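Local atomic coordinates of telomere length regulator taz1 (Schizosaccharomyces pombe, PDB entry 4ZMI), a protein that binds double-stranded telomeric DNA and regulates telomere length and function, including the silencing of genes next to telomeres. Residues K25-S36 against F46-D57. Numbering follows the deposited sequence.
Sequences KVMMVSAIFSES and FSERLGKETVKD
Leu-50 puts its CD2 methyl between two side chains of helix 25-35, 3.9 Å from CD1 of Ile-32 and 4.0 Å from CG2 of Val-29. The other methyl of Val-29 meets the Phe-46 ring: CG1 lies 3.7 Å from CZ, and it gets there because CG1 stands anti to the backbone N. That same CZ also touches CB of Phe-33, whose own ring sits obliquely to Phe-46, planes at 44°. Leu-58 and Leu-107 close in on Val-29, while helix 214-229 packs against both phenylalanines. This is the helical domain of Taz1, assigned by sequence to the TRF family, and here the C-terminal end of its long first helix, 5-35, meets the next two. Segment 46-50 crosses segment 25-35 at 105°; Gly-51, with positive phi, follows helix 43-50 and is the N-cap of helix 52-68, whose first turns also touch the first helix. Further along, Met-28 and Thr-54 meet tip to tip, SD to CG2 at 3.6 Å. At one edge Arg-49 lays its CG against CG2 of Ile-32 and brings NH2 within 3.6 Å of Glu-35 CB. At the other, the extended Lys-25 chain runs past Leu-58 and Phe-61 to a salt bridge, NZ to Asp-57 OD1 at 2.5 Å, approaching 45° out of the carboxylate plane. A methionine in place of Lys-25 would probably leave Asp-57 without this countercharge, close to the like-charged Glu-60.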
ATOM      1  N   LYS A  25      12.312   6.406 -10.087  1.00106.26           N
ATOM      2  CA  LYS A  25      10.981   6.619 -10.647  1.00 99.44           C
ATOM      3  C   LYS A  25      10.038   7.325  -9.691  1.00 91.59           C
ATOM      4  O   LYS A  25       9.094   7.979 -10.122  1.00 93.83           O
ATOM      5  CB  LYS A  25      10.383   5.295 -11.097  1.00 97.24           C
ATOM      6  CG  LYS A  25      11.395   4.452 -11.806  1.00 98.92           C
ATOM      7  CD  LYS A  25      10.750   3.431 -12.689  1.00102.45           C
ATOM      8  CE  LYS A  25      11.809   2.778 -13.540  1.00108.30           C
ATOM      9  NZ  LYS A  25      11.190   1.865 -14.526  1.00115.77           N
ATOM     10  N   VAL A  26      10.293   7.192  -8.395  1.00 86.12           N
ATOM     11  CA  VAL A  26       9.494   7.902  -7.413  1.00 86.49           C
ATOM     12  C   VAL A  26       9.734   9.397  -7.572  1.00 90.41           C
ATOM     13  O   VAL A  26       8.783  10.165  -7.723  1.00 95.25           O
ATOM     14  CB  VAL A  26       9.790   7.444  -5.966  1.00 81.63           C
ATOM     15  CG1 VAL A  26       9.082   8.335  -4.967  1.00 75.89           C
ATOM     16  CG2 VAL A  26       9.337   6.025  -5.775  1.00 82.03           C
ATOM     17  N   MET A  27      11.005   9.799  -7.564  1.00 94.22           N
ATOM     18  CA  MET A  27      11.380  11.213  -7.700  1.00 94.65           C
ATOM     19  C   MET A  27      10.858  11.818  -8.998  1.00 97.51           C
ATOM     20  O   MET A  27      10.443  12.977  -9.022  1.00103.42           O
ATOM     21  CB  MET A  27      12.897  11.396  -7.609  1.00 95.60           C
ATOM     22  CG  MET A  27      13.492  11.039  -6.253  1.00 95.96           C
ATOM     23  SD  MET A  27      12.756  11.974  -4.893  1.00149.69           S
ATOM     24  CE  MET A  27      12.362  10.658  -3.734  1.00131.26           C
ATOM     25  N   MET A  28      10.882  11.032 -10.072  1.00 93.21           N
ATOM     26  CA  MET A  28      10.292  11.454 -11.337  1.00 91.81           C
ATOM     27  C   MET A  28       8.806  11.699 -11.181  1.00 93.85           C
ATOM     28  O   MET A  28       8.334  12.813 -11.386  1.00 98.56           O
ATOM     29  CB  MET A  28      10.516  10.406 -12.422  1.00 89.91           C
ATOM     30  CG  MET A  28       9.436  10.419 -13.493  1.00 86.22           C
ATOM     31  SD  MET A  28       9.819   9.359 -14.886  1.00136.51           S
ATOM     32  CE  MET A  28      10.064   7.782 -14.078  1.00134.45           C
ATOM     33  N   VAL A  29       8.075  10.653 -10.801  1.00 91.74           N
ATOM     34  CA  VAL A  29       6.627  10.735 -10.679  1.00 85.29           C
ATOM     35  C   VAL A  29       6.236  11.848  -9.720  1.00 84.09           C
ATOM     36  O   VAL A  29       5.278  12.569  -9.972  1.00 92.64           O
ATOM     37  CB  VAL A  29       6.018   9.385 -10.221  1.00 71.58           C
ATOM     38  CG1 VAL A  29       4.549   9.544  -9.858  1.00 62.19           C
ATOM     39  CG2 VAL A  29       6.162   8.360 -11.309  1.00 65.51           C
ATOM     40  N   SER A  30       6.988  11.999  -8.631  1.00 83.68           N
ATOM     41  CA  SER A  30       6.690  13.029  -7.633  1.00 87.22           C
ATOM     42  C   SER A  30       6.996  14.431  -8.140  1.00 97.52           C
ATOM     43  O   SER A  30       6.295  15.382  -7.795  1.00100.06           O
ATOM     44  CB  SER A  30       7.465  12.797  -6.336  1.00 89.58           C
ATOM     45  OG  SER A  30       6.864  11.790  -5.550  1.00 97.23           O
ATOM     46  N   ALA A  31       8.058  14.560  -8.933  1.00 97.91           N
ATOM     47  CA  ALA A  31       8.413  15.853  -9.501  1.00100.97           C
ATOM     48  C   ALA A  31       7.347  16.258 -10.498  1.00100.79           C
ATOM     49  O   ALA A  31       6.867  17.383 -10.473  1.00102.77           O
ATOM     50  CB  ALA A  31       9.766  15.795 -10.167  1.00 98.48           C
ATOM     51  N   ILE A  32       6.975  15.324 -11.369  1.00100.59           N
ATOM     52  CA  ILE A  32       5.937  15.573 -12.359  1.00100.19           C
ATOM     53  C   ILE A  32       4.598  15.904 -11.685  1.00104.59           C
ATOM     54  O   ILE A  32       3.847  16.750 -12.175  1.00108.04           O
ATOM     55  CB  ILE A  32       5.805  14.402 -13.370  1.00 96.04           C
ATOM     56  CG1 ILE A  32       7.079  14.277 -14.214  1.00 97.78           C
ATOM     57  CG2 ILE A  32       4.605  14.592 -14.285  1.00 91.95           C
ATOM     58  CD1 ILE A  32       6.951  13.357 -15.422  1.00 96.41           C
ATOM     59  N   PHE A  33       4.303  15.280 -10.546  1.00 98.16           N
ATOM     60  CA  PHE A  33       3.102  15.680  -9.809  1.00 93.48           C
ATOM     61  C   PHE A  33       3.193  17.096  -9.216  1.00 98.96           C
ATOM     62  O   PHE A  33       2.172  17.728  -8.937  1.00101.98           O
ATOM     63  CB  PHE A  33       2.719  14.686  -8.701  1.00 77.36           C
ATOM     64  CG  PHE A  33       1.510  15.114  -7.920  1.00 67.86           C
ATOM     65  CD1 PHE A  33       0.246  14.982  -8.466  1.00 69.59           C
ATOM     66  CD2 PHE A  33       1.638  15.701  -6.668  1.00 77.16           C
ATOM     67  CE1 PHE A  33      -0.881  15.398  -7.767  1.00 73.99           C
ATOM     68  CE2 PHE A  33       0.515  16.129  -5.956  1.00 79.53           C
ATOM     69  CZ  PHE A  33      -0.746  15.970  -6.506  1.00 76.96           C
ATOM     70  N   SER A  34       4.406  17.589  -9.001  1.00103.46           N
ATOM     71  CA  SER A  34       4.566  18.915  -8.415  1.00112.47           C
ATOM     72  C   SER A  34       4.210  20.007  -9.413  1.00108.81           C
ATOM     73  O   SER A  34       3.799  21.090  -9.024  1.00112.18           O
ATOM     74  CB  SER A  34       5.985  19.118  -7.885  1.00122.29           C
ATOM     75  OG  SER A  34       6.255  18.218  -6.827  1.00123.02           O
ATOM     76  N   GLU A  35       4.360  19.708 -10.698  1.00111.47           N
ATOM     77  CA  GLU A  35       4.073  20.674 -11.749  1.00122.02           C
ATOM     78  C   GLU A  35       2.569  20.895 -11.917  1.00124.60           C
ATOM     79  O   GLU A  35       2.116  22.029 -12.100  1.00127.41           O
ATOM     80  CB  GLU A  35       4.675  20.212 -13.083  1.00126.20           C
ATOM     81  CG  GLU A  35       6.131  19.776 -13.009  1.00127.32           C
ATOM     82  CD  GLU A  35       7.093  20.942 -12.936  1.00137.19           C
ATOM     83  OE1 GLU A  35       6.697  22.075 -13.293  1.00141.02           O
ATOM     84  OE2 GLU A  35       8.252  20.721 -12.526  1.00139.82           O
ATOM     85  N   SER A  36       1.795  19.817 -11.840  1.00117.93           N
ATOM     86  CA  SER A  36       0.391  19.877 -12.242  1.00117.48           C
ATOM     87  C   SER A  36      -0.593  19.524 -11.132  1.00115.48           C
ATOM     88  O   SER A  36      -1.658  18.965 -11.394  1.00114.17           O
ATOM     89  CB  SER A  36       0.164  18.962 -13.445  1.00114.49           C
ATOM     90  OG  SER A  36       1.357  18.809 -14.195  1.00109.70           O
ATOM     91  N   PHE A  46      -3.374  11.616 -14.393  1.00 74.52           N
ATOM     92  CA  PHE A  46      -2.034  11.366 -13.893  1.00 74.03           C
ATOM     93  C   PHE A  46      -1.289  10.588 -14.969  1.00 75.05           C
ATOM     94  O   PHE A  46      -0.105  10.829 -15.223  1.00 83.33           O
ATOM     95  CB  PHE A  46      -2.099  10.579 -12.582  1.00 69.39           C
ATOM     96  CG  PHE A  46      -0.925  10.796 -11.681  1.00 72.93           C
ATOM     97  CD1 PHE A  46       0.257  11.329 -12.170  1.00 72.56           C
ATOM     98  CD2 PHE A  46      -1.001  10.453 -10.338  1.00 71.92           C
ATOM     99  CE1 PHE A  46       1.344  11.519 -11.338  1.00 73.12           C
ATOM    100  CE2 PHE A  46       0.084  10.639  -9.503  1.00 70.69           C
ATOM    101  CZ  PHE A  46       1.259  11.172 -10.008  1.00 73.13           C
ATOM    102  N   SER A  47      -2.010   9.688 -15.635  1.00 74.94           N
ATOM    103  CA  SER A  47      -1.409   8.821 -16.649  1.00 87.12           C
ATOM    104  C   SER A  47      -0.987   9.607 -17.885  1.00 82.43           C
ATOM    105  O   SER A  47       0.145   9.498 -18.354  1.00 81.06           O
ATOM    106  CB  SER A  47      -2.380   7.711 -17.059  1.00 88.83           C
ATOM    107  OG  SER A  47      -2.615   6.822 -15.990  1.00 86.53           O
ATOM    108  N   GLU A  48      -1.912  10.399 -18.404  1.00 85.69           N
ATOM    109  CA  GLU A  48      -1.640  11.206 -19.578  1.00 88.53           C
ATOM    110  C   GLU A  48      -0.475  12.146 -19.330  1.00 92.15           C
ATOM    111  O   GLU A  48       0.408  12.277 -20.171  1.00 95.08           O
ATOM    112  CB  GLU A  48      -2.871  12.010 -19.972  1.00 87.03           C
ATOM    113  CG  GLU A  48      -4.085  11.167 -20.288  1.00 91.99           C
ATOM    114  CD  GLU A  48      -5.323  12.016 -20.531  1.00111.70           C
ATOM    115  OE1 GLU A  48      -5.183  13.258 -20.655  1.00118.17           O
ATOM    116  OE2 GLU A  48      -6.437  11.445 -20.592  1.00115.23           O
ATOM    117  N   ARG A  49      -0.462  12.800 -18.176  1.00 92.55           N
ATOM    118  CA  ARG A  49       0.628  13.722 -17.892  1.00 98.30           C
ATOM    119  C   ARG A  49       1.970  12.996 -17.796  1.00102.63           C
ATOM    120  O   ARG A  49       2.989  13.526 -18.232  1.00107.71           O
ATOM    121  CB  ARG A  49       0.349  14.558 -16.643  1.00100.63           C
ATOM    122  CG  ARG A  49       1.540  15.386 -16.140  1.00111.53           C
ATOM    123  CD  ARG A  49       2.033  16.449 -17.131  1.00124.30           C
ATOM    124  NE  ARG A  49       3.056  17.299 -16.514  1.00137.95           N
ATOM    125  CZ  ARG A  49       3.720  18.275 -17.132  1.00154.66           C
ATOM    126  NH1 ARG A  49       3.488  18.548 -18.410  1.00160.91           N
ATOM    127  NH2 ARG A  49       4.625  18.983 -16.464  1.00160.30           N
ATOM    128  N   LEU A  50       1.974  11.781 -17.253  1.00 98.19           N
ATOM    129  CA  LEU A  50       3.226  11.042 -17.139  1.00 95.41           C
ATOM    130  C   LEU A  50       3.808  10.646 -18.509  1.00 96.75           C
ATOM    131  O   LEU A  50       5.026  10.692 -18.714  1.00 99.26           O
ATOM    132  CB  LEU A  50       3.073   9.828 -16.208  1.00 89.96           C
ATOM    133  CG  LEU A  50       3.135  10.133 -14.703  1.00 86.47           C
ATOM    134  CD1 LEU A  50       2.697   8.951 -13.865  1.00 84.44           C
ATOM    135  CD2 LEU A  50       4.531  10.557 -14.277  1.00 86.91           C
ATOM    136  N   GLY A  51       2.938  10.280 -19.449  1.00 92.16           N
ATOM    137  CA  GLY A  51       3.381   9.820 -20.755  1.00 88.21           C
ATOM    138  C   GLY A  51       3.268   8.312 -20.867  1.00 93.50           C
ATOM    139  O   GLY A  51       3.486   7.598 -19.887  1.00 89.41           O
ATOM    140  N   LYS A  52       2.921   7.811 -22.048  1.00 91.07           N
ATOM    141  CA  LYS A  52       2.660   6.390 -22.179  1.00 88.18           C
ATOM    142  C   LYS A  52       3.942   5.627 -21.936  1.00100.14           C
ATOM    143  O   LYS A  52       3.960   4.636 -21.208  1.00104.12           O
ATOM    144  CB  LYS A  52       2.073   6.057 -23.546  1.00 94.73           C
ATOM    145  CG  LYS A  52       0.709   6.677 -23.776  1.00100.78           C
ATOM    146  CD  LYS A  52      -0.085   5.981 -24.871  1.00106.06           C
ATOM    147  CE  LYS A  52      -1.544   6.433 -24.826  1.00108.80           C
ATOM    148  NZ  LYS A  52      -2.404   5.812 -25.868  1.00109.84           N
ATOM    149  N   GLU A  53       5.024   6.120 -22.521  1.00106.99           N
ATOM    150  CA  GLU A  53       6.311   5.446 -22.417  1.00109.77           C
ATOM    151  C   GLU A  53       6.831   5.455 -20.987  1.00100.36           C
ATOM    152  O   GLU A  53       7.395   4.462 -20.521  1.00 98.56           O
ATOM    153  CB  GLU A  53       7.328   6.046 -23.399  1.00116.37           C
ATOM    154  CG  GLU A  53       7.014   5.723 -24.859  1.00118.87           C
ATOM    155  CD  GLU A  53       7.839   6.527 -25.840  1.00126.21           C
ATOM    156  OE1 GLU A  53       8.297   7.632 -25.475  1.00129.46           O
ATOM    157  OE2 GLU A  53       8.024   6.056 -26.983  1.00130.89           O
ATOM    158  N   THR A  54       6.629   6.568 -20.288  1.00 90.30           N
ATOM    159  CA  THR A  54       6.972   6.608 -18.878  1.00 95.02           C
ATOM    160  C   THR A  54       6.109   5.592 -18.131  1.00 94.64           C
ATOM    161  O   THR A  54       6.617   4.811 -17.334  1.00 92.10           O
ATOM    162  CB  THR A  54       6.764   7.992 -18.267  1.00 99.45           C
ATOM    163  OG1 THR A  54       7.559   8.953 -18.971  1.00110.50           O
ATOM    164  CG2 THR A  54       7.157   7.980 -16.791  1.00 99.20           C
ATOM    165  N   VAL A  55       4.808   5.601 -18.414  1.00 91.96           N
ATOM    166  CA  VAL A  55       3.881   4.648 -17.818  1.00 86.13           C
ATOM    167  C   VAL A  55       4.264   3.209 -18.144  1.00 90.47           C
ATOM    168  O   VAL A  55       4.303   2.362 -17.251  1.00 87.75           O
ATOM    169  CB  VAL A  55       2.434   4.889 -18.277  1.00 78.53           C
ATOM    170  CG1 VAL A  55       1.586   3.655 -18.026  1.00 80.51           C
ATOM    171  CG2 VAL A  55       1.837   6.090 -17.550  1.00 72.86           C
ATOM    172  N   LYS A  56       4.547   2.936 -19.416  1.00 87.97           N
ATOM    173  CA  LYS A  56       4.850   1.581 -19.842  1.00 85.58           C
ATOM    174  C   LYS A  56       6.069   1.099 -19.098  1.00 84.38           C
ATOM    175  O   LYS A  56       6.112  -0.032 -18.615  1.00 76.35           O
ATOM    176  CB  LYS A  56       5.109   1.511 -21.341  1.00 97.09           C
ATOM    177  CG  LYS A  56       5.213   0.081 -21.864  1.00103.18           C
ATOM    178  CD  LYS A  56       5.093   0.032 -23.379  1.00108.29           C
ATOM    179  CE  LYS A  56       4.625  -1.340 -23.857  1.00110.29           C
ATOM    180  NZ  LYS A  56       5.588  -2.417 -23.495  1.00110.63           N
ATOM    181  N   ASP A  57       7.057   1.975 -18.995  1.00 87.00           N
ATOM    182  CA  ASP A  57       8.248   1.651 -18.237  1.00 92.41           C
ATOM    183  C   ASP A  57       7.918   1.431 -16.761  1.00 90.72           C
ATOM    184  O   ASP A  57       8.442   0.521 -16.131  1.00 91.33           O
ATOM    185  CB  ASP A  57       9.306   2.734 -18.396  1.00 95.88           C
ATOM    186  CG  ASP A  57      10.522   2.475 -17.545  1.00 96.69           C
ATOM    187  OD1 ASP A  57      10.764   3.257 -16.602  1.00 94.73           O
ATOM    188  OD2 ASP A  57      11.221   1.473 -17.806  1.00100.73           O
TER